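Side-chain contacts in fructose-bisphosphate aldolase (Plasmodium falciparum, PDB 4TR9), which belongs to the class I fructose-bisphosphate aldolase family and folds as an eight-stranded TIM barrel, with four chains in its assembly: residues A16-E21 with Q187-P192; V275-G280 with V289-I294. All blocks are in the same frame, centred on the assembly; numbering follows the deposited sequence.

Interaction 1: residues A16-E21 with Q187-P192; sequences ADVAEE and QNRLVP
Arg189 CG lies anti to its carbonyl carbon (chi1 -59°) and the chain then bends at chi3, while Glu21 reaches out on an extended chain, so that the aliphatic stem of the arginine, not its guanidinium, meets helix 16-29. Val18 contributes the methyl that stands beside its backbone N: CG2 rests 4.2 Å from Arg189 CG, the two side chains running at about a right angle. One turn on, Glu21 OE1 lies 4.1 Å from Arg189 CD, a van der Waals approach to a methylene. Carboxylate and guanidinium planes are turned 86° apart, and Glu21 OE1 stays 5.3 Å from Arg189 NE; the opposite charges may attract through space without pairing. Both polar ends look instead to Tyr144, whose OH hydrogen-bonds Glu21 OE2 and whose ring takes Arg189 in a cation-pi contact. The tyrosine thus links the two across a contact that is thin and at the surface. Arg189 has positive phi and is the C-prime residue of a Schellman motif, with Leu190 N bonded to Cys185 O and Arg189 N to Gln186 O; it ends helix 168-187 just before barrel strand 191-198, a helix-to-strand turn of the TIM barrel.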
loop_
_atom_site.group_PDB
_atom_site.type_symbol
_atom_site.label_atom_id
_atom_site.label_comp_id
_atom_site.label_asym_id
_atom_site.label_seq_id
_atom_site.Cartn_x
_atom_site.Cartn_y
_atom_site.Cartn_z
ATOM N N ALA A 16 -19.806 -20.950 7.882
ATOM C CA ALA A 16 -19.152 -22.042 8.599
ATOM C C ALA A 16 -19.065 -23.325 7.779
ATOM O O ALA A 16 -18.019 -23.969 7.735
ATOM C CB ALA A 16 -19.875 -22.309 9.912
ATOM N N ASP A 17 -20.165 -23.689 7.128
ATOM C CA ASP A 17 -20.213 -24.902 6.318
ATOM C C ASP A 17 -19.233 -24.856 5.150
ATOM O O ASP A 17 -18.534 -25.832 4.878
ATOM C CB ASP A 17 -21.632 -25.132 5.796
ATOM C CG ASP A 17 -22.273 -23.861 5.273
ATOM O OD1 ASP A 17 -22.019 -22.783 5.853
ATOM O OD2 ASP A 17 -23.030 -23.939 4.283
ATOM N N VAL A 18 -19.190 -23.720 4.461
ATOM C CA VAL A 18 -18.303 -23.554 3.317
ATOM C C VAL A 18 -16.840 -23.602 3.741
ATOM O O VAL A 18 -16.045 -24.348 3.171
ATOM C CB VAL A 18 -18.577 -22.229 2.578
ATOM C CG1 VAL A 18 -17.469 -21.936 1.581
ATOM C CG2 VAL A 18 -19.926 -22.283 1.880
ATOM N N ALA A 19 -16.496 -22.812 4.753
ATOM C CA ALA A 19 -15.128 -22.759 5.259
ATOM C C ALA A 19 -14.672 -24.114 5.794
ATOM O O ALA A 19 -13.488 -24.447 5.738
ATOM C CB ALA A 19 -15.008 -21.699 6.342
ATOM N N GLU A 20 -15.618 -24.891 6.310
ATOM C CA GLU A 20 -15.310 -26.201 6.871
ATOM C C GLU A 20 -14.946 -27.197 5.774
ATOM O O GLU A 20 -13.990 -27.959 5.910
ATOM C CB GLU A 20 -16.495 -26.721 7.688
ATOM C CG GLU A 20 -16.185 -27.937 8.539
ATOM C CD GLU A 20 -17.302 -28.263 9.511
ATOM O OE1 GLU A 20 -18.293 -27.504 9.558
ATOM O OE2 GLU A 20 -17.187 -29.277 10.231
ATOM N N GLU A 21 -15.711 -27.181 4.687
ATOM C CA GLU A 21 -15.470 -28.081 3.565
ATOM C C GLU A 21 -14.154 -27.758 2.865
ATOM O O GLU A 21 -13.411 -28.657 2.468
ATOM C CB GLU A 21 -16.627 -28.009 2.563
ATOM C CG GLU A 21 -16.483 -28.954 1.379
ATOM C CD GLU A 21 -17.594 -28.789 0.357
ATOM O OE1 GLU A 21 -18.398 -27.844 0.498
ATOM O OE2 GLU A 21 -17.661 -29.602 -0.589
ATOM N N GLN A 187 -15.839 -18.701 -2.303
ATOM C CA GLN A 187 -17.242 -18.317 -2.230
ATOM C C GLN A 187 -18.124 -19.392 -2.854
ATOM O O GLN A 187 -19.252 -19.618 -2.416
ATOM C CB GLN A 187 -17.469 -16.976 -2.932
ATOM C CG GLN A 187 -18.865 -16.406 -2.752
ATOM C CD GLN A 187 -19.121 -15.202 -3.638
ATOM O OE1 GLN A 187 -18.632 -15.133 -4.767
ATOM N NE2 GLN A 187 -19.888 -14.246 -3.129
ATOM N N ASN A 188 -17.595 -20.059 -3.875
ATOM C CA ASN A 188 -18.346 -21.080 -4.595
ATOM C C ASN A 188 -17.850 -22.493 -4.304
ATOM O O ASN A 188 -17.881 -23.360 -5.175
ATOM C CB ASN A 188 -18.293 -20.806 -6.099
ATOM C CG ASN A 188 -18.938 -19.485 -6.473
ATOM O OD1 ASN A 188 -20.153 -19.404 -6.648
ATOM N ND2 ASN A 188 -18.124 -18.441 -6.596
ATOM N N ARG A 189 -17.386 -22.707 -3.075
ATOM C CA ARG A 189 -17.010 -24.034 -2.587
ATOM C C ARG A 189 -15.912 -24.707 -3.414
ATOM O O ARG A 189 -15.994 -25.898 -3.713
ATOM C CB ARG A 189 -18.245 -24.940 -2.538
ATOM C CG ARG A 189 -19.355 -24.420 -1.636
ATOM C CD ARG A 189 -20.623 -25.253 -1.771
ATOM N NE ARG A 189 -21.229 -25.120 -3.093
ATOM C CZ ARG A 189 -22.327 -25.759 -3.479
ATOM N NH1 ARG A 189 -22.808 -25.576 -4.702
ATOM N NH2 ARG A 189 -22.947 -26.584 -2.645
ATOM N N LEU A 190 -14.885 -23.944 -3.774
ATOM C CA LEU A 190 -13.730 -24.496 -4.479
ATOM C C LEU A 190 -12.427 -24.048 -3.827
ATOM O O LEU A 190 -12.237 -22.863 -3.556
ATOM C CB LEU A 190 -13.739 -24.086 -5.953
ATOM C CG LEU A 190 -14.802 -24.703 -6.863
ATOM C CD1 LEU A 190 -14.602 -24.240 -8.298
ATOM C CD2 LEU A 190 -14.774 -26.221 -6.781
ATOM N N VAL A 191 -11.532 -25.000 -3.577
ATOM C CA VAL A 191 -10.228 -24.690 -3.001
ATOM C C VAL A 191 -9.305 -24.087 -4.053
ATOM O O VAL A 191 -8.976 -24.737 -5.044
ATOM C CB VAL A 191 -9.562 -25.940 -2.395
ATOM C CG1 VAL A 191 -8.122 -25.640 -2.006
ATOM C CG2 VAL A 191 -10.354 -26.432 -1.195
ATOM N N PRO A 192 -8.887 -22.833 -3.843
ATOM C CA PRO A 192 -8.031 -22.156 -4.818
ATOM C C PRO A 192 -6.556 -22.520 -4.678
ATOM O O PRO A 192 -5.995 -22.430 -3.585
ATOM C CB PRO A 192 -8.256 -20.678 -4.503
ATOM C CG PRO A 192 -8.554 -20.656 -3.043
ATOM C CD PRO A 192 -9.270 -21.946 -2.730
#

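Interaction 2: residues V275-G280 with V289-I294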
loop_
_atom_site.group_PDB
_atom_site.type_symbol
_atom_site.label_atom_id
_atom_site.label_comp_id
_atom_site.label_asym_id
_atom_site.label_seq_id
_atom_site.Cartn_x
_atom_site.Cartn_y
_atom_site.Cartn_z
ATOM N N VAL A 275 1.933 -26.734 0.631
ATOM C CA VAL A 275 2.483 -26.058 -0.535
ATOM C C VAL A 275 2.808 -27.074 -1.626
ATOM O O VAL A 275 3.565 -28.018 -1.400
ATOM C CB VAL A 275 3.752 -25.260 -0.177
ATOM C CG1 VAL A 275 4.502 -24.851 -1.431
ATOM C CG2 VAL A 275 3.397 -24.045 0.667
ATOM N N VAL A 276 2.227 -26.881 -2.805
ATOM C CA VAL A 276 2.420 -27.810 -3.913
ATOM C C VAL A 276 3.351 -27.230 -4.979
ATOM O O VAL A 276 2.949 -26.385 -5.778
ATOM C CB VAL A 276 1.070 -28.199 -4.554
ATOM C CG1 VAL A 276 0.408 -29.308 -3.758
ATOM C CG2 VAL A 276 0.147 -26.989 -4.649
ATOM N N PHE A 277 4.597 -27.691 -4.988
ATOM C CA PHE A 277 5.596 -27.170 -5.919
ATOM C C PHE A 277 5.306 -27.548 -7.368
ATOM O O PHE A 277 4.680 -28.571 -7.645
ATOM C CB PHE A 277 6.992 -27.666 -5.534
ATOM C CG PHE A 277 7.506 -27.088 -4.251
ATOM C CD1 PHE A 277 7.975 -25.786 -4.203
ATOM C CD2 PHE A 277 7.529 -27.847 -3.094
ATOM C CE1 PHE A 277 8.451 -25.249 -3.023
ATOM C CE2 PHE A 277 8.006 -27.316 -1.910
ATOM C CZ PHE A 277 8.467 -26.015 -1.876
ATOM N N LEU A 278 5.767 -26.707 -8.289
ATOM C CA LEU A 278 5.657 -26.990 -9.712
ATOM C C LEU A 278 7.012 -27.425 -10.259
ATOM O O LEU A 278 8.049 -26.896 -9.860
ATOM C CB LEU A 278 5.126 -25.768 -10.468
ATOM C CG LEU A 278 5.864 -24.434 -10.319
ATOM C CD1 LEU A 278 6.905 -24.247 -11.416
ATOM C CD2 LEU A 278 4.877 -23.275 -10.308
ATOM N N SER A 279 6.998 -28.393 -11.169
ATOM C CA SER A 279 8.231 -28.941 -11.723
ATOM C C SER A 279 8.963 -27.918 -12.584
ATOM O O SER A 279 10.190 -27.835 -12.550
ATOM C CB SER A 279 7.937 -30.201 -12.542
ATOM O OG SER A 279 7.034 -29.928 -13.599
ATOM N N GLY A 280 8.207 -27.138 -13.348
ATOM C CA GLY A 280 8.791 -26.148 -14.234
ATOM C C GLY A 280 9.554 -26.804 -15.368
ATOM O O GLY A 280 9.060 -27.737 -15.999
ATOM N N VAL A 289 14.440 -35.266 -6.893
ATOM C CA VAL A 289 15.592 -35.092 -6.018
ATOM C C VAL A 289 15.475 -33.799 -5.215
ATOM O O VAL A 289 15.693 -33.790 -4.003
ATOM C CB VAL A 289 16.911 -35.085 -6.818
ATOM C CG1 VAL A 289 18.079 -34.701 -5.926
ATOM C CG2 VAL A 289 17.149 -36.447 -7.457
ATOM N N ASN A 290 15.117 -32.713 -5.893
ATOM C CA ASN A 290 14.967 -31.418 -5.237
ATOM C C ASN A 290 13.822 -31.413 -4.230
ATOM O O ASN A 290 13.954 -30.859 -3.140
ATOM C CB ASN A 290 14.757 -30.313 -6.273
ATOM C CG ASN A 290 15.985 -30.079 -7.133
ATOM O OD1 ASN A 290 17.114 -30.284 -6.690
ATOM N ND2 ASN A 290 15.767 -29.650 -8.370
ATOM N N LEU A 291 12.703 -32.031 -4.596
ATOM C CA LEU A 291 11.568 -32.152 -3.687
ATOM C C LEU A 291 11.959 -32.977 -2.465
ATOM O O LEU A 291 11.498 -32.720 -1.352
ATOM C CB LEU A 291 10.369 -32.787 -4.396
ATOM C CG LEU A 291 9.125 -33.039 -3.540
ATOM C CD1 LEU A 291 8.600 -31.739 -2.952
ATOM C CD2 LEU A 291 8.046 -33.741 -4.349
ATOM N N ASN A 292 12.815 -33.969 -2.684
ATOM C CA ASN A 292 13.334 -34.789 -1.599
ATOM C C ASN A 292 14.260 -33.989 -0.691
ATOM O O ASN A 292 14.208 -34.119 0.532
ATOM C CB ASN A 292 14.072 -36.008 -2.157
ATOM C CG ASN A 292 14.685 -36.865 -1.071
ATOM O OD1 ASN A 292 14.019 -37.722 -0.492
ATOM N ND2 ASN A 292 15.963 -36.640 -0.788
ATOM N N SER A 293 15.105 -33.162 -1.301
ATOM C CA SER A 293 16.044 -32.334 -0.555
ATOM C C SER A 293 15.308 -31.340 0.336
ATOM O O SER A 293 15.770 -31.005 1.427
ATOM C CB SER A 293 16.981 -31.592 -1.511
ATOM O OG SER A 293 17.702 -32.499 -2.326
ATOM N N ILE A 294 14.158 -30.874 -0.141
ATOM C CA ILE A 294 13.324 -29.950 0.618
ATOM C C ILE A 294 12.703 -30.641 1.830
ATOM O O ILE A 294 12.697 -30.093 2.933
ATOM C CB ILE A 294 12.205 -29.354 -0.262
ATOM C CG1 ILE A 294 12.805 -28.518 -1.393
ATOM C CG2 ILE A 294 11.268 -28.499 0.568
ATOM C CD1 ILE A 294 11.773 -27.965 -2.353
#
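Strand 274-277 and helix 284-295 stand well apart here, Phe277 CA and Leu291 CA, the nearest pair, being 8.1 Å from each other, and side chains alone bridge the gap. Phe277 points from the strand toward the helix, and Ile294 comes from the opposite direction. The isoleucine holds CG1 anti to its carbonyl carbon and extends beyond it (chi2 177°), which carries CD1 over one face of the phenyl ring. This is a CH-pi contact: Ile294 CD1 is 4.1 Å from the centroid of the Phe277 ring, 23° off the normal, displaced toward the rim where CE2 and CZ lie. Leu291 approaches obliquely on the CD2 side, its CD1 4.0 Å from Phe277 CD2. The other face is covered from within the strand, Val275 CG1 standing 4.1 Å above the ring plane over its centre, so the phenyl is sandwiched between two aliphatic methyls. Thr260 and Leu264 of helix 253-267 also touch Phe277, and Thr260 touches Ile294 as well, placing the ring between the strand and two outer helices. No hydrogen bond joins the segments; three buried hydrocarbon side chains make the whole contact, which therefore probably rests on dispersion and the hydrophobic effect, helix 284-295 packing on the outside of strand 274-277.

In the fold
Both segment pairs reach the same eight-stranded barrel, interaction 1 joining helix 16-29 to the turn that leads into strand 191-198, interaction 2 joining strand 274-277 to helix 284-295. Interaction 1 lies at the surface, its centre about 19 Å from the centre of the chain; interaction 2 is buried, its centre about 11 Å from that point. The two centres are about 27 Å apart, the nearest atoms about 8 Å. Strand 191-198 carries Glu195, which lines the pocket of N'-[(E)-(2,4-dichlorophenyl)methylidene]-3,4-dihydroxybenzohydrazide (38D); Leu278, next to Phe277, packs on Glu195 and on Lys237, another pocket residue. The Phe277 side chain itself remains about 11 Å from a bound 38D.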